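Local coordinates for extrinsic protein in photosystem II (Chaetoceros gracilis, PDB 4K7B) that serves as an extrinsic protein of photosystem II in a marine centric diatom, probably binding the complex to support its oxygen-evolving activity, at residues P51-K54 with A55-N58; A78-S81 with A82-Y86; Q104-S107 with S108-F112. All blocks are in the same frame, centred on the assembly; numbering follows the deposited sequence.

How the contacts relate
The three contacts follow one another along the chain, each joining neighbouring pieces of one continuous stretch. Contact 1 caps the start of helix 54-73; contact 2 lies on helix 76-89, the next helix in the chain, with its centre 20 Å away and nearest atoms about 7 Å apart. Contact 3 starts the short helix 108-112 beyond a long loop, 26 Å from contact 2 and 40 Å from contact 1 between centres, on the opposite side of the chain's centre from contact 1. Contacts 1 and 2 belong to the Psb31 family region; the modelled part holds no strand. Two capped helix starts thus lie at the surface, while helix 76-89 packs into the helical body.

Contact 1 (P51-K54 with A55-N58); sequences PTNK and AKKN. With SO4 (sulfate ion), chain B.
One face of the Asn-53 carboxamide is turned to Lys-56: both the backbone N and the side-chain CG of that lysine lie on the same side of the amide plane. Lys-56 CG rests 3.4 Å from Asn-53 ND2, an apolar methylene laid over the amide. The backbone N of Lys-56 donates to Asn-53 OD1 at 3.1 Å, with 168° at the hydrogen. This bond is straight, yet its donor stands 67° out of the carbonyl plane, so it meets the oxygen from above and not on a lone pair. The torsion responsible is chi1 of Asn-53, -169°, which swings CG away from the backbone N and back over the first turn of the helix. Behind this side-chain bond, Lys-57 N reaches Asn-53 O at 3.1 Å and Asn-58 N reaches Lys-54 O at 2.9 Å, beginning the regular helical bonding.

Ahead of the cap, a sulfate ion, probably from the crystallisation liquor, is held by consecutive backbone amides. Asn-53 N donates to sulfate O3 at 2.8 Å and Thr-52 N to the same oxygen at 3.3 Å, so two bonds grip one atom. The Pro-51 ring packs against the ion, its CD 3.5 Å from sulfate O2, and also touches Val-4. Replacing Pro-51 by an alanine would probably deprive the sulfate and Val-4 of this ring packing and set the backbone free to turn about N-CA, blurring the alignment of the amides that follow. Lys-57, its chain extended, makes a weak hydrogen bond from NZ to Ser-47 OG on helix 39-49. The asparagine bond to the third residue beyond it is the signature of an N-cap, here opening helix 54-73.

Contact 2 (A78-S81 with A82-Y86); sequences AVKS and AYDAY
Four successive i to i+4 backbone bonds join the two segments, with 2.9 Å between Ala-82 N and Ala-78 O and the same spacing in the bonds from Tyr-83 to Val-79, Asp-84 to Lys-80 and Ala-85 to Ser-81, which establishes an unbroken alpha-helix. On the outer side, Lys-80 and Asp-84 form a salt bridge one turn apart, with Lys-80 NZ 2.9 Å from Asp-84 OD2. The carboxylate oxygen offers its syn lone pair, on the side of OD1. The lysine chain runs extended as far as CE and bends only at its last torsion (chi4 -66°), which folds the ammonium group back to the acid. Its CG also lies 3.6 Å from Asp-84 OD2, so the aliphatic stem flanks the same oxygen. Asp-84 OD2 is also 3.4 Å from Lys-80 O, two acceptors facing each other; the ammonium group on the same carboxylate oxygen would probably ease that approach.

Tyr-83 presents its ring edge to Lys-80 O, while its hydroxyl is hydrogen-bonded to the carbonyl of Ile-20. Val-79 and Ala-82 pack on Ala-70 and Ile-67 of helix 54-73. This division, charged pair outside and apolar residues against a neighbouring helix, marks an amphipathic helix in an all-helical bundle, consistent with the protein's place in the PsbQ-like clan.

Contact 3 (Q104-S107 with S108-F112); sequences QGYS and SEFDF
Stacking joins Tyr-106 to Phe-110, whose side chains run alongside each other, pointing the same way, with the rings overlapping face to face. Their centroids are 4.5 Å apart and their planes inclined by 23°, the values of an offset stack. The displacement is unequal in its effect: Tyr-106 CD2 stands over the centre of the phenylalanine ring, whereas Phe-110 CE1 lies over the tyrosine ring toward its rim. Apolar contact extends the stack to the stem, with Tyr-106 CB 3.5 Å from Phe-110 CD1.

Hydrogen bonding is centred on Ser-107, the N-cap of helix 108-112. Its OG accepts from Phe-110 N at 3.0 Å, with 163° at the hydrogen. Chi1 of 70° places that hydroxyl oxygen between the serine's own N and carbonyl carbon, from where it can face the amide of Phe-110 in the first turn. One bond further on, Asp-111 N donates to Ser-107 O at 3.0 Å, so the residue caps with its side chain and starts the i to i+4 pattern with its backbone. Phe-112 N continues that pattern to Ser-108 O.

The two acids lie close to the cap as well. Asp-111 OD2 approaches the Phe-110 ring at its edge, in plane, and lies 4.0 Å from Tyr-106 CB. Its other oxygen, OD1, is hydrogen-bonded to the backbone N of Gly-103, tying the helix to the preceding loop. Glu-109 OE1 comes within 3.6 Å of Ser-107 CB, bent toward the cap at chi2.

Contact 1 (P51-K54 with A55-N58)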
ATOM      1  N   PRO A  51      -9.478   5.632 -13.488  1.00 15.81           N
ATOM      2  CA  PRO A  51      -9.812   6.920 -14.101  1.00 19.06           C
ATOM      3  C   PRO A  51     -11.291   7.084 -14.437  1.00 18.16           C
ATOM      4  O   PRO A  51     -11.779   8.213 -14.517  1.00 22.27           O
ATOM      5  CB  PRO A  51      -8.989   6.904 -15.394  1.00 21.63           C
ATOM      6  CG  PRO A  51      -8.800   5.449 -15.696  1.00 19.56           C
ATOM      7  CD  PRO A  51      -8.576   4.844 -14.346  1.00 16.56           C
ATOM      8  N   THR A  52     -12.004   5.980 -14.626  1.00 16.08           N
ATOM      9  CA  THR A  52     -13.369   6.055 -15.127  1.00 15.86           C
ATOM     10  C   THR A  52     -14.363   5.339 -14.224  1.00 20.88           C
ATOM     11  O   THR A  52     -15.511   5.764 -14.099  1.00 22.57           O
ATOM     12  CB  THR A  52     -13.461   5.442 -16.544  1.00 17.80           C
ATOM     13  OG1 THR A  52     -12.453   6.028 -17.374  1.00 22.28           O
ATOM     14  CG2 THR A  52     -14.837   5.688 -17.162  1.00 20.36           C
ATOM     15  N   ASN A  53     -13.930   4.235 -13.620  1.00 16.18           N
ATOM     16  CA  ASN A  53     -14.807   3.424 -12.776  1.00 14.79           C
ATOM     17  C   ASN A  53     -14.985   4.067 -11.408  1.00 15.25           C
ATOM     18  O   ASN A  53     -14.165   3.874 -10.515  1.00 16.59           O
ATOM     19  CB  ASN A  53     -14.229   2.017 -12.618  1.00 18.46           C
ATOM     20  CG  ASN A  53     -15.195   1.043 -11.980  1.00 17.87           C
ATOM     21  OD1 ASN A  53     -16.101   1.427 -11.245  1.00 17.84           O
ATOM     22  ND2 ASN A  53     -15.002  -0.238 -12.260  1.00 18.43           N
ATOM     23  N   LYS A  54     -16.076   4.812 -11.247  1.00 14.04           N
ATOM     24  CA  LYS A  54     -16.324   5.537 -10.007  1.00 14.65           C
ATOM     25  C   LYS A  54     -16.612   4.620  -8.826  1.00 13.60           C
ATOM     26  O   LYS A  54     -16.286   4.952  -7.692  1.00 13.08           O
ATOM     27  CB  LYS A  54     -17.474   6.524 -10.190  1.00 17.33           C
ATOM     28  CG  LYS A  54     -17.121   7.689 -11.105  1.00 21.35           C
ATOM     29  CD  LYS A  54     -18.256   8.693 -11.198  1.00 27.12           C
ATOM     30  CE  LYS A  54     -17.853   9.905 -12.023  1.00 35.89           C
ATOM     31  NZ  LYS A  54     -19.008  10.809 -12.256  1.00 42.22           N
ATOM     32  N   ALA A  55     -17.229   3.476  -9.079  1.00 15.76           N
ATOM     33  CA  ALA A  55     -17.497   2.536  -7.998  1.00 14.01           C
ATOM     34  C   ALA A  55     -16.193   2.018  -7.375  1.00 13.27           C
ATOM     35  O   ALA A  55     -16.033   1.999  -6.144  1.00 14.93           O
ATOM     36  CB  ALA A  55     -18.371   1.386  -8.499  1.00 15.99           C
ATOM     37  N   LYS A  56     -15.254   1.615  -8.228  1.00 13.53           N
ATOM     38  CA  LYS A  56     -13.977   1.108  -7.737  1.00 12.23           C
ATOM     39  C   LYS A  56     -13.164   2.195  -7.051  1.00 14.55           C
ATOM     40  O   LYS A  56     -12.529   1.953  -6.023  1.00 16.33           O
ATOM     41  CB  LYS A  56     -13.177   0.456  -8.872  1.00 15.68           C
ATOM     42  CG  LYS A  56     -13.640  -0.947  -9.193  1.00 23.48           C
ATOM     43  CD  LYS A  56     -13.267  -1.935  -8.097  1.00 29.47           C
ATOM     44  CE  LYS A  56     -11.914  -2.591  -8.341  1.00 35.06           C
ATOM     45  NZ  LYS A  56     -11.591  -3.581  -7.280  1.00 30.82           N
ATOM     46  N   LYS A  57     -13.179   3.401  -7.619  1.00 13.69           N
ATOM     47  CA  LYS A  57     -12.490   4.515  -6.983  1.00 14.94           C
ATOM     48  C   LYS A  57     -13.092   4.823  -5.612  1.00 13.98           C
ATOM     49  O   LYS A  57     -12.362   4.973  -4.641  1.00 13.69           O
ATOM     50  CB  LYS A  57     -12.500   5.759  -7.867  1.00 15.24           C
ATOM     51  CG  LYS A  57     -11.585   6.861  -7.335  1.00 16.61           C
ATOM     52  CD  LYS A  57     -11.413   7.986  -8.320  1.00 17.96           C
ATOM     53  CE  LYS A  57     -10.556   9.105  -7.726  1.00 20.18           C
ATOM     54  NZ  LYS A  57     -10.449  10.257  -8.651  1.00 26.14           N
ATOM     55  N   ASN A  58     -14.414   4.903  -5.533  1.00 14.20           N
ATOM     56  CA  ASN A  58     -15.049   5.201  -4.250  0.57 12.36           C
ATOM     57  C   ASN A  58     -14.704   4.127  -3.214  1.00 18.08           C
ATOM     58  O   ASN A  58     -14.445   4.459  -2.035  1.00 15.49           O
ATOM     59  CB  ASN A  58     -16.573   5.356  -4.388  0.57 15.69           C
ATOM     60  CG  ASN A  58     -17.001   6.764  -4.824  0.57 20.55           C
ATOM     61  OD1 ASN A  58     -16.247   7.730  -4.719  0.57 22.60           O
ATOM     62  ND2 ASN A  58     -18.233   6.880  -5.302  0.57 20.16           N
TER
HETATM   63  S   SO4 B 201     -11.176   2.011 -14.665  1.00 44.91           S
HETATM   64  O1  SO4 B 201     -11.477   2.712 -15.908  1.00 22.95           O
HETATM   65  O2  SO4 B 201      -9.774   1.612 -14.592  1.00 41.71           O
HETATM   66  O3  SO4 B 201     -11.500   2.916 -13.592  1.00 26.70           O
HETATM   67  O4  SO4 B 201     -12.008   0.820 -14.490  1.00 56.43           O

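Contact 2 (A78-S81 with A82-Y86)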
ATOM      1  N   ALA A  78      -5.360  -3.832  13.481  1.00 19.13           N
ATOM      2  CA  ALA A  78      -6.396  -3.212  12.660  1.00 17.11           C
ATOM      3  C   ALA A  78      -5.785  -2.580  11.416  1.00 17.71           C
ATOM      4  O   ALA A  78      -6.377  -2.627  10.330  1.00 17.39           O
ATOM      5  CB  ALA A  78      -7.158  -2.163  13.471  1.00 19.53           C
ATOM      6  N   VAL A  79      -4.608  -1.975  11.580  1.00 17.67           N
ATOM      7  CA  VAL A  79      -3.915  -1.374  10.444  1.00 14.63           C
ATOM      8  C   VAL A  79      -3.552  -2.457   9.448  1.00 15.64           C
ATOM      9  O   VAL A  79      -3.784  -2.307   8.246  1.00 15.05           O
ATOM     10  CB  VAL A  79      -2.648  -0.601  10.857  1.00 12.55           C
ATOM     11  CG1 VAL A  79      -1.867  -0.143   9.627  1.00 13.94           C
ATOM     12  CG2 VAL A  79      -3.017   0.601  11.693  1.00 13.77           C
ATOM     13  N   LYS A  80      -2.997  -3.562   9.944  1.00 17.37           N
ATOM     14  CA  LYS A  80      -2.644  -4.650   9.035  1.00 18.15           C
ATOM     15  C   LYS A  80      -3.871  -5.202   8.311  1.00 15.28           C
ATOM     16  O   LYS A  80      -3.818  -5.475   7.109  1.00 16.69           O
ATOM     17  CB  LYS A  80      -1.901  -5.775   9.754  1.00 19.24           C
ATOM     18  CG  LYS A  80      -1.393  -6.855   8.798  1.00 23.43           C
ATOM     19  CD  LYS A  80      -0.571  -7.913   9.519  1.00 23.71           C
ATOM     20  CE  LYS A  80      -0.038  -8.962   8.539  1.00 28.42           C
ATOM     21  NZ  LYS A  80      -1.130  -9.768   7.919  1.00 30.46           N
ATOM     22  N   SER A  81      -4.974  -5.373   9.034  1.00 17.28           N
ATOM     23  CA  SER A  81      -6.210  -5.867   8.427  0.54 17.96           C
ATOM     24  C   SER A  81      -6.695  -4.944   7.309  1.00 16.42           C
ATOM     25  O   SER A  81      -7.051  -5.414   6.210  1.00 17.80           O
ATOM     26  CB  SER A  81      -7.304  -6.017   9.485  0.54 21.64           C
ATOM     27  OG  SER A  81      -8.491  -6.536   8.912  0.54 21.99           O
ATOM     28  N   ALA A  82      -6.710  -3.645   7.586  1.00 16.73           N
ATOM     29  CA  ALA A  82      -7.166  -2.664   6.594  1.00 15.88           C
ATOM     30  C   ALA A  82      -6.247  -2.606   5.369  1.00 12.99           C
ATOM     31  O   ALA A  82      -6.711  -2.498   4.232  1.00 13.70           O
ATOM     32  CB  ALA A  82      -7.302  -1.283   7.233  1.00 14.96           C
ATOM     33  N   TYR A  83      -4.943  -2.675   5.620  1.00 14.17           N
ATOM     34  CA  TYR A  83      -3.925  -2.645   4.571  1.00 13.08           C
ATOM     35  C   TYR A  83      -4.051  -3.852   3.649  1.00 13.80           C
ATOM     36  O   TYR A  83      -4.070  -3.722   2.416  1.00 13.39           O
ATOM     37  CB  TYR A  83      -2.553  -2.607   5.247  1.00 13.24           C
ATOM     38  CG  TYR A  83      -1.354  -2.773   4.342  1.00 12.11           C
ATOM     39  CD1 TYR A  83      -0.623  -3.957   4.352  1.00 14.00           C
ATOM     40  CD2 TYR A  83      -0.932  -1.741   3.513  1.00 11.23           C
ATOM     41  CE1 TYR A  83       0.491  -4.114   3.556  1.00 13.72           C
ATOM     42  CE2 TYR A  83       0.190  -1.900   2.691  1.00 11.69           C
ATOM     43  CZ  TYR A  83       0.888  -3.089   2.728  1.00 13.10           C
ATOM     44  OH  TYR A  83       1.997  -3.249   1.938  1.00 13.31           O
ATOM     45  N   ASP A  84      -4.140  -5.034   4.259  1.00 15.53           N
ATOM     46  CA  ASP A  84      -4.325  -6.260   3.499  1.00 14.98           C
ATOM     47  C   ASP A  84      -5.639  -6.219   2.716  1.00 15.66           C
ATOM     48  O   ASP A  84      -5.689  -6.661   1.568  1.00 17.12           O
ATOM     49  CB  ASP A  84      -4.306  -7.486   4.415  1.00 17.02           C
ATOM     50  CG  ASP A  84      -2.938  -7.753   5.021  1.00 19.43           C
ATOM     51  OD1 ASP A  84      -1.930  -7.189   4.532  1.00 19.02           O
ATOM     52  OD2 ASP A  84      -2.875  -8.539   5.996  1.00 22.37           O
ATOM     53  N   ALA A  85      -6.698  -5.697   3.322  1.00 15.55           N
ATOM     54  CA  ALA A  85      -7.984  -5.617   2.623  1.00 16.64           C
ATOM     55  C   ALA A  85      -7.901  -4.703   1.403  1.00 15.85           C
ATOM     56  O   ALA A  85      -8.445  -5.019   0.336  1.00 17.13           O
ATOM     57  CB  ALA A  85      -9.086  -5.149   3.567  1.00 17.67           C
ATOM     58  N   TYR A  86      -7.211  -3.577   1.563  1.00 12.84           N
ATOM     59  CA  TYR A  86      -7.024  -2.626   0.475  1.00 13.65           C
ATOM     60  C   TYR A  86      -6.232  -3.266  -0.664  1.00 12.88           C
ATOM     61  O   TYR A  86      -6.608  -3.175  -1.840  1.00 13.60           O
ATOM     62  CB  TYR A  86      -6.304  -1.382   0.998  1.00 13.36           C
ATOM     63  CG  TYR A  86      -5.918  -0.365  -0.052  1.00 12.83           C
ATOM     64  CD1 TYR A  86      -6.860   0.484  -0.605  1.00 15.43           C
ATOM     65  CD2 TYR A  86      -4.600  -0.244  -0.477  1.00 14.95           C
ATOM     66  CE1 TYR A  86      -6.509   1.426  -1.554  1.00 14.06           C
ATOM     67  CE2 TYR A  86      -4.239   0.691  -1.437  1.00 17.10           C
ATOM     68  CZ  TYR A  86      -5.200   1.525  -1.967  1.00 14.37           C
ATOM     69  OH  TYR A  86      -4.860   2.465  -2.906  1.00 13.83           O
TER

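Contact 3 (Q104-S107 with S108-F112)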
ATOM      1  N   GLN A 104      17.014 -12.981   8.906  1.00 36.14           N
ATOM      2  CA  GLN A 104      17.444 -14.375   8.785  1.00 39.09           C
ATOM      3  C   GLN A 104      18.971 -14.603   8.820  1.00 35.11           C
ATOM      4  O   GLN A 104      19.457 -15.653   8.392  1.00 37.49           O
ATOM      5  CB  GLN A 104      16.794 -15.037   7.560  1.00 43.35           C
ATOM      6  CG  GLN A 104      15.268 -14.887   7.517  1.00 45.30           C
ATOM      7  CD  GLN A 104      14.590 -15.336   8.806  1.00 48.56           C
ATOM      8  OE1 GLN A 104      14.935 -16.373   9.376  1.00 50.82           O
ATOM      9  NE2 GLN A 104      13.623 -14.546   9.276  1.00 43.38           N
ATOM     10  N   GLY A 105      19.709 -13.631   9.362  1.00 30.32           N
ATOM     11  CA  GLY A 105      21.152 -13.742   9.571  1.00 19.52           C
ATOM     12  C   GLY A 105      21.898 -12.487   9.106  1.00 17.00           C
ATOM     13  O   GLY A 105      22.991 -12.148   9.569  1.00 17.50           O
ATOM     14  N   TYR A 106      21.282 -11.786   8.179  1.00 16.27           N
ATOM     15  CA  TYR A 106      21.826 -10.545   7.662  1.00 16.00           C
ATOM     16  C   TYR A 106      21.502  -9.395   8.601  1.00 15.61           C
ATOM     17  O   TYR A 106      20.612  -9.487   9.452  1.00 16.06           O
ATOM     18  CB  TYR A 106      21.257 -10.283   6.264  1.00 15.48           C
ATOM     19  CG  TYR A 106      21.747 -11.296   5.250  1.00 16.05           C
ATOM     20  CD1 TYR A 106      21.069 -12.496   5.051  1.00 16.20           C
ATOM     21  CD2 TYR A 106      22.897 -11.061   4.523  1.00 16.56           C
ATOM     22  CE1 TYR A 106      21.528 -13.433   4.138  1.00 16.83           C
ATOM     23  CE2 TYR A 106      23.358 -11.988   3.604  1.00 18.49           C
ATOM     24  CZ  TYR A 106      22.661 -13.167   3.423  1.00 17.29           C
ATOM     25  OH  TYR A 106      23.115 -14.105   2.518  1.00 18.00           O
ATOM     26  N   SER A 107      22.251  -8.309   8.451  1.00 15.61           N
ATOM     27  CA  SER A 107      22.072  -7.134   9.301  1.00 15.34           C
ATOM     28  C   SER A 107      20.813  -6.358   8.945  1.00 14.45           C
ATOM     29  O   SER A 107      20.231  -6.537   7.873  1.00 14.21           O
ATOM     30  CB  SER A 107      23.277  -6.219   9.131  1.00 15.81           C
ATOM     31  OG  SER A 107      23.248  -5.635   7.838  1.00 15.52           O
ATOM     32  N   SER A 108      20.388  -5.466   9.848  1.00 14.20           N
ATOM     33  CA  SER A 108      19.247  -4.617   9.558  1.00 13.47           C
ATOM     34  C   SER A 108      19.595  -3.667   8.422  1.00 13.32           C
ATOM     35  O   SER A 108      18.734  -3.327   7.619  1.00 16.46           O
ATOM     36  CB  SER A 108      18.786  -3.824  10.796  1.00 13.37           C
ATOM     37  OG  SER A 108      19.820  -2.989  11.299  1.00 16.87           O
ATOM     38  N   GLU A 109      20.861  -3.255   8.359  1.00 13.95           N
ATOM     39  CA  GLU A 109      21.314  -2.366   7.289  1.00 16.61           C
ATOM     40  C   GLU A 109      21.145  -3.032   5.918  1.00 21.61           C
ATOM     41  O   GLU A 109      20.667  -2.415   4.966  1.00 22.27           O
ATOM     42  CB  GLU A 109      22.758  -1.911   7.530  1.00 16.83           C
ATOM     43  CG  GLU A 109      22.917  -0.919   8.701  1.00 24.93           C
ATOM     44  CD  GLU A 109      23.004  -1.580  10.076  1.00 30.04           C
ATOM     45  OE1 GLU A 109      23.119  -2.816  10.146  1.00 20.66           O
ATOM     46  OE2 GLU A 109      22.965  -0.859  11.100  1.00 28.04           O
ATOM     47  N   PHE A 110      21.504  -4.305   5.838  1.00 14.70           N
ATOM     48  CA  PHE A 110      21.285  -5.090   4.634  1.00 15.06           C
ATOM     49  C   PHE A 110      19.808  -5.233   4.298  1.00 14.59           C
ATOM     50  O   PHE A 110      19.397  -5.001   3.156  1.00 16.97           O
ATOM     51  CB  PHE A 110      21.927  -6.474   4.789  1.00 14.65           C
ATOM     52  CG  PHE A 110      21.727  -7.374   3.592  1.00 14.70           C
ATOM     53  CD1 PHE A 110      20.622  -8.207   3.517  1.00 16.74           C
ATOM     54  CD2 PHE A 110      22.614  -7.350   2.540  1.00 15.50           C
ATOM     55  CE1 PHE A 110      20.434  -9.023   2.424  1.00 19.45           C
ATOM     56  CE2 PHE A 110      22.432  -8.171   1.443  1.00 16.21           C
ATOM     57  CZ  PHE A 110      21.331  -8.998   1.387  1.00 15.28           C
ATOM     58  N   ASP A 111      19.001  -5.616   5.286  1.00 15.99           N
ATOM     59  CA  ASP A 111      17.577  -5.822   5.053  1.00 21.05           C
ATOM     60  C   ASP A 111      16.868  -4.599   4.464  1.00 23.99           C
ATOM     61  O   ASP A 111      16.002  -4.742   3.604  1.00 29.36           O
ATOM     62  CB  ASP A 111      16.858  -6.226   6.337  1.00 21.48           C
ATOM     63  CG  ASP A 111      17.228  -7.616   6.809  1.00 21.76           C
ATOM     64  OD1 ASP A 111      16.981  -7.913   7.995  1.00 25.24           O
ATOM     65  OD2 ASP A 111      17.765  -8.415   6.013  1.00 25.14           O
ATOM     66  N   PHE A 112      17.232  -3.404   4.926  1.00 24.21           N
ATOM     67  CA  PHE A 112      16.481  -2.202   4.544  1.00 27.88           C
ATOM     68  C   PHE A 112      17.177  -1.247   3.569  1.00 35.18           C
ATOM     69  O   PHE A 112      16.689  -0.148   3.316  1.00 43.91           O
ATOM     70  CB  PHE A 112      15.948  -1.491   5.792  1.00 26.84           C
ATOM     71  CG  PHE A 112      14.934  -2.305   6.520  1.00 22.02           C
ATOM     72  CD1 PHE A 112      15.320  -3.178   7.519  1.00 18.57           C
ATOM     73  CD2 PHE A 112      13.602  -2.266   6.146  1.00 26.48           C
ATOM     74  CE1 PHE A 112      14.389  -3.980   8.156  1.00 20.26           C
ATOM     75  CE2 PHE A 112      12.666  -3.055   6.785  1.00 27.98           C
ATOM     76  CZ  PHE A 112      13.060  -3.912   7.789  1.00 27.30           C
TER